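Local structure of Alpha/beta hydrolase (Streptomyces albidoflavus, 6KSU) at residues A184-E187 with A188-M192; A197-C201 with L202-L206. The protein probably closes non-ribosomal peptide chains into macrolactams by heterochiral coupling, as a stand-alone cyclase with a beta-lactamase-type (penicillin-binding-protein-like) fold. All coordinates share one frame; numbering follows the deposited sequence.

Overall arrangement
Two successive helices of the beta-lactamase-like region carry these local contacts. Interaction 1 is the C-terminal end of helix 176-189 and the turn that leaves it, whereas interaction 2 spans the last turns of helix 194-206. Both are partly buried: I186 and S190 in one, and M198, C201 and L202 in the other, touch helix 85-98, while A188, G191 and R204 are exposed. Their chemistry differs: at 184-192 a serine hydroxyl and backbone groups close the helix end, while at 197-206 a salt bridge and a water tie side chains across a widened turn. The centres lie 14 Å apart, and the contacts meet where M192 packs on A197, S200 and C201 and I186 packs on A197.

Interaction 1. Residues A184-E187 with A188-M192; sequences AVIE and AASGM
S190 grips the carbonyl of I186 twice, and this is where the contact is tightest. S190 OG donates to I186 O at 2.7 Å, from 35° above the carbonyl plane, while S190 N donates to the same oxygen at 3.0 Å from the opposite face. The hydroxyl reaches back because OG sits between the backbone N and the carbonyl carbon (chi1 72°). S190 OG also accepts from M192 N at 3.1 Å with a nearly straight bond (163°), closing an ST turn just after helix 176-189 gives up its helical angles. Serine suits the place, since one short hydroxyl can donate back into the last turn and accept from the chain ahead. Earlier in the helix A188 N bonds to A184 O and A189 N to V185 O, with A189 N also bonding weakly to I186 O. Much of the buried side is apolar: I186 packs on L92 and V93 of helix 85-98 and on A197 of helix 194-206, and V185 lies against L102 and L112, their branched side chains packing against helices for I186 and loops for V185. E187 is the buried charge. Its CG stands anti to the backbone N, and the extended chain carries OE2 to R153, a salt bridge, and to S151 OG, and OE1 to Y152 N. Near its root, E187 CA makes a CA-H...O contact of 3.2 Å with M192 O. The outer side is sparer, formed by A188, whose methyl CB lies 3.7 Å from A184 O, and by G191, both exposed to solvent.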
loop_
_atom_site.group_PDB
_atom_site.type_symbol
_atom_site.label_atom_id
_atom_site.label_comp_id
_atom_site.label_asym_id
_atom_site.label_seq_id
_atom_site.Cartn_x
_atom_site.Cartn_y
_atom_site.Cartn_z
ATOM N N ALA A 184 9.909 -9.718 11.009
ATOM C CA ALA A 184 11.003 -10.265 11.803
ATOM C C ALA A 184 11.183 -9.473 13.097
ATOM O O ALA A 184 11.402 -10.051 14.169
ATOM C CB ALA A 184 12.282 -10.287 10.969
ATOM N N VAL A 185 11.023 -8.152 13.029
ATOM C CA VAL A 185 11.140 -7.318 14.222
ATOM C C VAL A 185 10.073 -7.687 15.244
ATOM O O VAL A 185 10.377 -7.929 16.418
ATOM C CB VAL A 185 11.056 -5.833 13.843
ATOM C CG1 VAL A 185 10.741 -4.983 15.085
ATOM C CG2 VAL A 185 12.338 -5.400 13.179
ATOM N N ILE A 186 8.806 -7.726 14.812
ATOM C CA ILE A 186 7.708 -8.129 15.689
ATOM C C ILE A 186 8.001 -9.482 16.314
ATOM O O ILE A 186 7.748 -9.705 17.506
ATOM C CB ILE A 186 6.382 -8.147 14.904
ATOM C CG1 ILE A 186 5.818 -6.739 14.755
ATOM C CG2 ILE A 186 5.358 -9.082 15.568
ATOM C CD1 ILE A 186 4.788 -6.655 13.634
ATOM N N GLU A 187 8.558 -10.404 15.523
ATOM C CA GLU A 187 8.829 -11.744 16.030
ATOM C C GLU A 187 9.940 -11.723 17.076
ATOM O O GLU A 187 9.840 -12.408 18.099
ATOM C CB GLU A 187 9.171 -12.693 14.878
ATOM C CG GLU A 187 9.525 -14.115 15.322
ATOM C CD GLU A 187 10.062 -14.998 14.191
ATOM O OE1 GLU A 187 9.819 -14.691 12.998
ATOM O OE2 GLU A 187 10.724 -16.014 14.493
ATOM N N ALA A 188 11.000 -10.936 16.854
ATOM C CA ALA A 188 12.036 -10.833 17.881
ATOM C C ALA A 188 11.585 -10.020 19.093
ATOM O O ALA A 188 12.121 -10.226 20.186
ATOM C CB ALA A 188 13.314 -10.221 17.308
ATOM N N ALA A 189 10.618 -9.109 18.934
ATOM C CA ALA A 189 10.222 -8.216 20.022
ATOM C C ALA A 189 9.221 -8.887 20.955
ATOM O O ALA A 189 9.457 -9.004 22.163
ATOM C CB ALA A 189 9.646 -6.921 19.450
ATOM N N SER A 190 8.090 -9.322 20.417
ATOM C CA SER A 190 7.322 -10.371 21.066
ATOM C C SER A 190 8.155 -11.644 20.970
ATOM O O SER A 190 9.294 -11.639 20.502
ATOM C CB SER A 190 5.960 -10.529 20.406
ATOM O OG SER A 190 6.083 -11.124 19.118
ATOM N N GLY A 191 7.602 -12.763 21.391
ATOM C CA GLY A 191 8.274 -14.000 21.069
ATOM C C GLY A 191 7.423 -14.817 20.126
ATOM O O GLY A 191 7.592 -16.034 20.028
ATOM N N MET A 192 6.495 -14.169 19.429
ATOM C CA MET A 192 5.591 -14.879 18.535
ATOM C C MET A 192 5.833 -14.503 17.082
ATOM O O MET A 192 6.227 -13.376 16.764
ATOM C CB MET A 192 4.123 -14.600 18.868
ATOM C CG MET A 192 3.814 -14.481 20.317
ATOM S SD MET A 192 2.238 -13.641 20.459
ATOM C CE MET A 192 2.777 -11.986 20.826
#

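Interaction 2. Residues A197-C201 with L202-L206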
loop_
_atom_site.group_PDB
_atom_site.type_symbol
_atom_site.label_atom_id
_atom_site.label_comp_id
_atom_site.label_asym_id
_atom_site.label_seq_id
_atom_site.Cartn_x
_atom_site.Cartn_y
_atom_site.Cartn_z
ATOM N N ALA A 197 1.094 -13.088 16.455
ATOM C CA ALA A 197 1.052 -11.779 17.093
ATOM C C ALA A 197 -0.026 -10.899 16.472
ATOM O O ALA A 197 -0.764 -10.214 17.194
ATOM C CB ALA A 197 2.427 -11.115 16.988
ATOM N N MET A 198 -0.128 -10.894 15.134
ATOM C CA MET A 198 -1.204 -10.156 14.479
ATOM C C MET A 198 -2.569 -10.600 15.004
ATOM O O MET A 198 -3.428 -9.774 15.343
ATOM C CB MET A 198 -1.104 -10.350 12.958
ATOM C CG MET A 198 -2.163 -9.662 12.135
ATOM S SD MET A 198 -2.253 -7.872 12.372
ATOM C CE MET A 198 -0.852 -7.262 11.442
ATOM N N ASP A 199 -2.782 -11.911 15.089
ATOM C CA ASP A 199 -4.047 -12.420 15.613
ATOM C C ASP A 199 -4.255 -11.981 17.065
ATOM O O ASP A 199 -5.166 -11.204 17.372
ATOM C CB ASP A 199 -4.082 -13.949 15.474
ATOM C CG ASP A 199 -5.444 -14.560 15.853
ATOM O OD1 ASP A 199 -6.388 -13.816 16.208
ATOM O OD2 ASP A 199 -5.566 -15.797 15.792
ATOM N N SER A 200 -3.375 -12.419 17.963
ATOM C CA SER A 200 -3.625 -12.249 19.395
ATOM C C SER A 200 -3.486 -10.803 19.867
ATOM O O SER A 200 -4.097 -10.429 20.869
ATOM C CB SER A 200 -2.675 -13.139 20.186
ATOM O OG SER A 200 -1.339 -12.783 19.903
ATOM N N CYS A 201 -2.681 -9.975 19.210
ATOM C CA CYS A 201 -2.490 -8.630 19.747
ATOM C C CYS A 201 -3.390 -7.577 19.119
ATOM O O CYS A 201 -3.544 -6.499 19.701
ATOM C CB CYS A 201 -1.029 -8.184 19.598
ATOM S SG CYS A 201 0.167 -9.273 20.456
ATOM N N LEU A 202 -3.988 -7.847 17.957
ATOM C CA LEU A 202 -4.680 -6.780 17.250
ATOM C C LEU A 202 -5.997 -7.242 16.641
ATOM O O LEU A 202 -7.036 -6.619 16.853
ATOM C CB LEU A 202 -3.769 -6.208 16.154
ATOM C CG LEU A 202 -4.326 -4.941 15.511
ATOM C CD1 LEU A 202 -4.517 -3.893 16.601
ATOM C CD2 LEU A 202 -3.405 -4.426 14.421
ATOM N N LEU A 203 -5.954 -8.294 15.831
ATOM C CA LEU A 203 -7.174 -8.757 15.176
ATOM C C LEU A 203 -8.196 -9.234 16.203
ATOM O O LEU A 203 -9.347 -8.784 16.200
ATOM C CB LEU A 203 -6.835 -9.854 14.166
ATOM C CG LEU A 203 -5.825 -9.465 13.071
ATOM C CD1 LEU A 203 -5.779 -10.536 12.027
ATOM C CD2 LEU A 203 -6.179 -8.110 12.433
ATOM N N ARG A 204 -7.767 -10.093 17.141
ATOM C CA ARG A 204 -8.701 -10.629 18.132
ATOM C C ARG A 204 -9.355 -9.547 18.985
ATOM O O ARG A 204 -10.598 -9.496 19.026
ATOM C CB ARG A 204 -8.009 -11.695 18.992
ATOM C CG ARG A 204 -8.985 -12.363 20.003
ATOM C CD ARG A 204 -8.556 -13.749 20.504
ATOM N NE ARG A 204 -7.742 -14.505 19.552
ATOM C CZ ARG A 204 -6.603 -15.121 19.875
ATOM N NH1 ARG A 204 -6.158 -15.077 21.132
ATOM N NH2 ARG A 204 -5.908 -15.784 18.952
ATOM N N PRO A 205 -8.617 -8.669 19.684
ATOM C CA PRO A 205 -9.304 -7.633 20.474
ATOM C C PRO A 205 -10.141 -6.689 19.637
ATOM O O PRO A 205 -11.071 -6.083 20.180
ATOM C CB PRO A 205 -8.165 -6.888 21.188
ATOM C CG PRO A 205 -6.906 -7.319 20.541
ATOM C CD PRO A 205 -7.161 -8.658 19.922
ATOM N N LEU A 206 -9.870 -6.554 18.329
ATOM C CA LEU A 206 -10.717 -5.711 17.490
ATOM C C LEU A 206 -12.003 -6.415 17.070
ATOM O O LEU A 206 -12.948 -5.750 16.627
ATOM C CB LEU A 206 -9.947 -5.241 16.233
ATOM C CG LEU A 206 -8.814 -4.192 16.374
ATOM C CD1 LEU A 206 -8.001 -4.072 15.082
ATOM C CD2 LEU A 206 -9.312 -2.805 16.805
HETATM O O HOH W 1 -9.017 -14.510 16.758
#
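D199 and R204 set their flat ends almost at right angles, the carboxylate and guanidinium planes 84° apart. D199 OD2 nevertheless lies near the guanidinium plane, at its edge, and takes a weak bond from R204 NH2 at 3.2 Å, part of a salt bridge. Water 1 spans the same pair: it donates to D199 OD1 at 2.8 Å and accepts from R204 NE at 3.1 Å, in the plane of the guanidinium. A bend at chi3 (-29°) folds the arginine back, and S200 CA lies over one face. Long and flexible, arginine can span the turn at this exposed position. On the buried side M198 and L203 cross at a slant, M198 CG meeting L203 CD1 at 3.7 Å, while M198 SD touches L203 CD2; a bendable methionine and a branched leucine fit closely, and M198 also packs on L88 of helix 85-98. In the backbone, L203 N and R204 N bond to M198 O and D199 O, each five residues back. P205 has no N-H to give, which breaks the run of backbone bonds; P205 CG lies 3.6 Å from C201 O, which accepts from Q95 NE2. Such i to i+5 bonding marks a pi-type turn, here followed by a proline kink in helix 194-206.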